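Long-range contact in beta 1-3 glucanase (Clostridium beijerinckii NCIMB 8052, PDB 5H4E), which probably hydrolyses beta-1,3-glucans as a glycoside hydrolase family 64 enzyme: residues Y160-K174 against L361-W375. Residues are numbered along the deposited sequence; the frame is centred on the assembly and turned at random.
Sequences YPYNIQLVGNSGYNK and LHVADPKYAIINVGW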
# COMPACT_ATOMS: atom_id res chain seq x y z
N TYR A 160 -0.37 1.78 13.47
CA TYR A 160 -1.50 2.17 14.30
C TYR A 160 -2.79 2.09 13.50
O TYR A 160 -2.76 2.19 12.27
CB TYR A 160 -1.30 3.59 14.90
CG TYR A 160 -1.20 4.75 13.92
CD1 TYR A 160 -2.33 5.25 13.28
CD2 TYR A 160 0.03 5.38 13.69
CE1 TYR A 160 -2.24 6.33 12.40
CE2 TYR A 160 0.13 6.48 12.82
CZ TYR A 160 -1.02 6.94 12.18
OH TYR A 160 -0.95 8.01 11.32
N PRO A 161 -3.93 1.88 14.17
CA PRO A 161 -5.17 1.72 13.41
C PRO A 161 -5.64 3.03 12.77
O PRO A 161 -5.63 4.08 13.43
CB PRO A 161 -6.18 1.24 14.45
CG PRO A 161 -5.64 1.72 15.75
CD PRO A 161 -4.15 1.66 15.61
N TYR A 162 -6.04 2.98 11.50
CA TYR A 162 -6.60 4.16 10.85
C TYR A 162 -7.56 3.76 9.74
O TYR A 162 -7.54 2.63 9.25
CB TYR A 162 -5.49 5.10 10.32
CG TYR A 162 -4.73 4.68 9.07
CD1 TYR A 162 -4.56 5.55 8.01
CD2 TYR A 162 -4.12 3.42 8.98
CE1 TYR A 162 -3.82 5.18 6.88
CE2 TYR A 162 -3.39 3.05 7.86
CZ TYR A 162 -3.25 3.93 6.82
OH TYR A 162 -2.52 3.55 5.69
N ASN A 163 -8.46 4.67 9.41
CA ASN A 163 -9.48 4.37 8.42
C ASN A 163 -9.83 5.67 7.76
O ASN A 163 -9.52 6.75 8.30
CB ASN A 163 -10.71 3.69 9.06
CG ASN A 163 -11.44 4.57 10.07
OD1 ASN A 163 -12.21 5.47 9.70
ND2 ASN A 163 -11.24 4.29 11.34
N ILE A 164 -10.44 5.60 6.58
CA ILE A 164 -10.74 6.79 5.83
C ILE A 164 -12.20 6.77 5.43
O ILE A 164 -12.73 5.74 5.01
CB ILE A 164 -9.83 6.90 4.57
CG1 ILE A 164 -8.34 6.91 4.98
CG2 ILE A 164 -10.21 8.13 3.70
CD1 ILE A 164 -7.38 6.75 3.81
N GLN A 165 -12.86 7.91 5.60
CA GLN A 165 -14.21 8.10 5.08
C GLN A 165 -14.17 9.01 3.87
O GLN A 165 -13.76 10.16 3.98
CB GLN A 165 -15.13 8.71 6.15
CG GLN A 165 -16.53 9.08 5.61
CD GLN A 165 -17.35 9.87 6.62
OE1 GLN A 165 -16.81 10.36 7.62
NE2 GLN A 165 -18.65 9.99 6.37
N LEU A 166 -14.60 8.52 2.72
CA LEU A 166 -14.63 9.34 1.52
C LEU A 166 -16.06 9.73 1.22
O LEU A 166 -16.95 8.87 1.17
CB LEU A 166 -14.01 8.61 0.31
CG LEU A 166 -14.13 9.37 -1.02
CD1 LEU A 166 -13.39 10.72 -0.96
CD2 LEU A 166 -13.63 8.53 -2.21
N VAL A 167 -16.27 11.02 1.02
CA VAL A 167 -17.60 11.56 0.80
C VAL A 167 -17.65 12.26 -0.55
O VAL A 167 -16.88 13.20 -0.81
CB VAL A 167 -18.01 12.56 1.91
CG1 VAL A 167 -19.40 13.16 1.63
CG2 VAL A 167 -17.96 11.88 3.28
N GLY A 168 -18.55 11.81 -1.41
CA GLY A 168 -18.70 12.41 -2.72
C GLY A 168 -19.66 13.59 -2.70
O GLY A 168 -20.35 13.81 -1.72
N ASN A 169 -19.68 14.34 -3.80
CA ASN A 169 -20.60 15.47 -3.93
C ASN A 169 -22.05 15.08 -4.13
O ASN A 169 -22.95 15.92 -3.97
CB ASN A 169 -20.17 16.36 -5.10
CG ASN A 169 -19.07 17.34 -4.71
OD1 ASN A 169 -19.21 18.08 -3.74
ND2 ASN A 169 -17.99 17.34 -5.48
N SER A 170 -22.32 13.83 -4.50
CA SER A 170 -23.68 13.48 -4.92
C SER A 170 -24.18 12.11 -4.47
O SER A 170 -24.99 11.49 -5.16
CB SER A 170 -23.79 13.55 -6.45
OG SER A 170 -22.96 12.58 -7.08
N GLY A 171 -23.69 11.63 -3.32
CA GLY A 171 -24.30 10.46 -2.71
C GLY A 171 -23.34 9.45 -2.08
O GLY A 171 -23.71 8.73 -1.15
N TYR A 172 -22.12 9.41 -2.59
CA TYR A 172 -21.15 8.40 -2.15
C TYR A 172 -20.68 8.71 -0.74
O TYR A 172 -20.28 9.84 -0.44
CB TYR A 172 -19.97 8.37 -3.11
CG TYR A 172 -18.91 7.32 -2.83
CD1 TYR A 172 -17.83 7.61 -2.01
CD2 TYR A 172 -18.96 6.08 -3.44
CE1 TYR A 172 -16.84 6.68 -1.77
CE2 TYR A 172 -17.97 5.13 -3.22
CZ TYR A 172 -16.91 5.44 -2.37
OH TYR A 172 -15.91 4.51 -2.12
N ASN A 173 -20.73 7.71 0.13
CA ASN A 173 -20.26 7.88 1.50
C ASN A 173 -19.83 6.54 2.06
O ASN A 173 -20.67 5.75 2.50
CB ASN A 173 -21.35 8.52 2.38
CG ASN A 173 -20.78 9.18 3.64
OD1 ASN A 173 -19.83 8.69 4.23
ND2 ASN A 173 -21.35 10.31 4.03
N LYS A 174 -18.52 6.27 2.02
CA LYS A 174 -17.98 4.99 2.45
C LYS A 174 -16.77 5.16 3.36
O LYS A 174 -16.04 6.13 3.25
CB LYS A 174 -17.59 4.13 1.24
CG LYS A 174 -18.76 3.74 0.34
CD LYS A 174 -19.79 2.91 1.08
CE LYS A 174 -19.25 1.56 1.50
NZ LYS A 174 -20.30 0.71 2.16
N LEU A 361 -11.09 3.44 -1.75
CA LEU A 361 -12.30 4.25 -1.92
C LEU A 361 -12.18 5.02 -3.23
O LEU A 361 -11.10 5.49 -3.58
CB LEU A 361 -12.48 5.23 -0.75
CG LEU A 361 -12.61 4.61 0.64
CD1 LEU A 361 -11.99 5.51 1.69
CD2 LEU A 361 -14.07 4.39 0.97
N HIS A 362 -13.28 5.15 -3.96
CA HIS A 362 -13.25 5.82 -5.25
C HIS A 362 -14.58 6.47 -5.58
O HIS A 362 -15.64 5.87 -5.37
CB HIS A 362 -12.88 4.83 -6.35
CG HIS A 362 -13.18 5.31 -7.74
ND1 HIS A 362 -12.56 6.40 -8.30
CD2 HIS A 362 -14.04 4.84 -8.67
CE1 HIS A 362 -13.02 6.58 -9.53
NE2 HIS A 362 -13.92 5.65 -9.77
N VAL A 363 -14.53 7.70 -6.10
CA VAL A 363 -15.73 8.35 -6.62
C VAL A 363 -15.34 9.41 -7.66
O VAL A 363 -14.28 10.05 -7.57
CB VAL A 363 -16.58 9.00 -5.50
CG1 VAL A 363 -15.92 10.26 -4.99
CG2 VAL A 363 -18.00 9.29 -6.01
N ALA A 364 -16.21 9.60 -8.64
CA ALA A 364 -15.94 10.51 -9.74
C ALA A 364 -15.86 11.95 -9.26
O ALA A 364 -15.08 12.75 -9.78
CB ALA A 364 -17.02 10.38 -10.82
N ASP A 365 -16.71 12.27 -8.29
CA ASP A 365 -16.93 13.65 -7.87
C ASP A 365 -16.69 13.85 -6.38
O ASP A 365 -17.62 14.10 -5.62
CB ASP A 365 -18.35 14.09 -8.25
CG ASP A 365 -19.44 13.21 -7.61
OD1 ASP A 365 -19.17 12.02 -7.29
OD2 ASP A 365 -20.58 13.71 -7.44
N PRO A 366 -15.43 13.76 -5.95
CA PRO A 366 -15.10 13.81 -4.52
C PRO A 366 -15.36 15.18 -3.91
O PRO A 366 -15.12 16.20 -4.56
CB PRO A 366 -13.60 13.48 -4.51
CG PRO A 366 -13.11 13.97 -5.83
CD PRO A 366 -14.22 13.69 -6.79
N LYS A 367 -15.84 15.19 -2.66
CA LYS A 367 -16.05 16.42 -1.89
C LYS A 367 -14.99 16.54 -0.80
O LYS A 367 -14.24 17.52 -0.76
CB LYS A 367 -17.44 16.42 -1.27
CG LYS A 367 -17.87 17.73 -0.64
CD LYS A 367 -19.27 17.57 -0.06
CE LYS A 367 -19.82 18.87 0.48
NZ LYS A 367 -21.30 18.78 0.64
N TYR A 368 -14.94 15.55 0.07
CA TYR A 368 -13.90 15.53 1.10
C TYR A 368 -13.69 14.12 1.63
O TYR A 368 -14.51 13.23 1.41
CB TYR A 368 -14.25 16.49 2.26
CG TYR A 368 -15.47 16.07 3.07
CD1 TYR A 368 -16.73 16.57 2.77
CD2 TYR A 368 -15.34 15.19 4.14
CE1 TYR A 368 -17.84 16.20 3.51
CE2 TYR A 368 -16.46 14.81 4.88
CZ TYR A 368 -17.70 15.32 4.56
OH TYR A 368 -18.80 14.95 5.29
N ALA A 369 -12.57 13.93 2.34
CA ALA A 369 -12.34 12.69 3.08
C ALA A 369 -11.94 13.00 4.52
O ALA A 369 -11.31 14.01 4.79
CB ALA A 369 -11.26 11.82 2.40
N ILE A 370 -12.35 12.13 5.43
CA ILE A 370 -11.89 12.19 6.81
C ILE A 370 -10.85 11.11 7.05
O ILE A 370 -11.11 9.93 6.79
CB ILE A 370 -13.02 11.98 7.85
CG1 ILE A 370 -14.19 12.96 7.64
CG2 ILE A 370 -12.45 12.04 9.26
CD1 ILE A 370 -13.83 14.39 7.82
N ILE A 371 -9.67 11.48 7.55
CA ILE A 371 -8.68 10.47 7.87
C ILE A 371 -8.63 10.31 9.38
O ILE A 371 -8.14 11.17 10.11
CB ILE A 371 -7.32 10.81 7.27
CG1 ILE A 371 -7.51 11.04 5.76
CG2 ILE A 371 -6.32 9.68 7.51
CD1 ILE A 371 -6.31 11.61 5.07
N ASN A 372 -9.20 9.20 9.82
CA ASN A 372 -9.36 8.88 11.22
C ASN A 372 -8.15 8.14 11.74
O ASN A 372 -7.97 6.97 11.44
CB ASN A 372 -10.60 8.02 11.43
CG ASN A 372 -11.88 8.77 11.16
OD1 ASN A 372 -12.21 9.73 11.86
ND2 ASN A 372 -12.60 8.35 10.13
N VAL A 373 -7.32 8.82 12.53
CA VAL A 373 -6.10 8.18 13.01
C VAL A 373 -6.26 7.84 14.49
O VAL A 373 -6.65 8.68 15.30
CB VAL A 373 -4.85 9.07 12.74
CG1 VAL A 373 -4.65 9.23 11.22
CG2 VAL A 373 -4.94 10.46 13.44
N GLY A 374 -5.98 6.58 14.84
CA GLY A 374 -6.33 6.09 16.16
C GLY A 374 -5.20 5.44 16.93
O GLY A 374 -4.03 5.60 16.58
N TRP A 375 -5.56 4.70 17.98
CA TRP A 375 -4.57 4.10 18.86
C TRP A 375 -5.16 2.92 19.64
O TRP A 375 -6.39 2.78 19.69
CB TRP A 375 -4.00 5.15 19.82
CG TRP A 375 -2.78 4.68 20.56
CD1 TRP A 375 -2.72 4.27 21.85
CD2 TRP A 375 -1.45 4.54 20.03
NE1 TRP A 375 -1.45 3.88 22.17
CE2 TRP A 375 -0.64 4.05 21.07
CE3 TRP A 375 -0.87 4.79 18.78
CZ2 TRP A 375 0.72 3.80 20.91
CZ3 TRP A 375 0.49 4.53 18.62
CH2 TRP A 375 1.27 4.05 19.68
O HOH W 1 -15.43 9.00 9.71
O HOH W 2 -22.70 18.11 -2.13
O HOH W 3 -20.75 11.36 -5.06
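Val167 faces two residues at once, Lys367 and Tyr368, in a classic beta bulge: Val167 O accepts from Lys367 N at 2.9 Å and from Tyr368 N at 3.2 Å, and the register slips by one before Gly168 pairs with Pro366. Strands 162-168 and 366-374 are otherwise regularly antiparallel, their axes 167° apart. At the bulge the Tyr368 ring lies alongside Val167, whose CB sits over one ring face, 3.9 Å from the centroid, a CH-pi contact. Further along the same face of the sheet, Asn372 ND2 donates to Asn163 OD1 (2.9 Å); the bond is bent, with the donor tilted 32° from the carbonyl plane, and a water links ND2 onward to Gln165 OE1. Beyond the bulge Ser170 OG donates to the syn lone pair of Asp365 OD2 (2.7 Å), tying the two turns together. Tyr172, its CG anti to the backbone N (chi1 -177°), reaches back over 361-363: Val363 CB and His362 O lie over one ring face, and Tyr172 OH accepts from His362 N at 3.3 Å. Ile164, Leu166 and Leu361 pack on Ile150 of strand 147-151, while strand 366-374 is flanked by strands 162-168 and 9-16 within a mixed sheet.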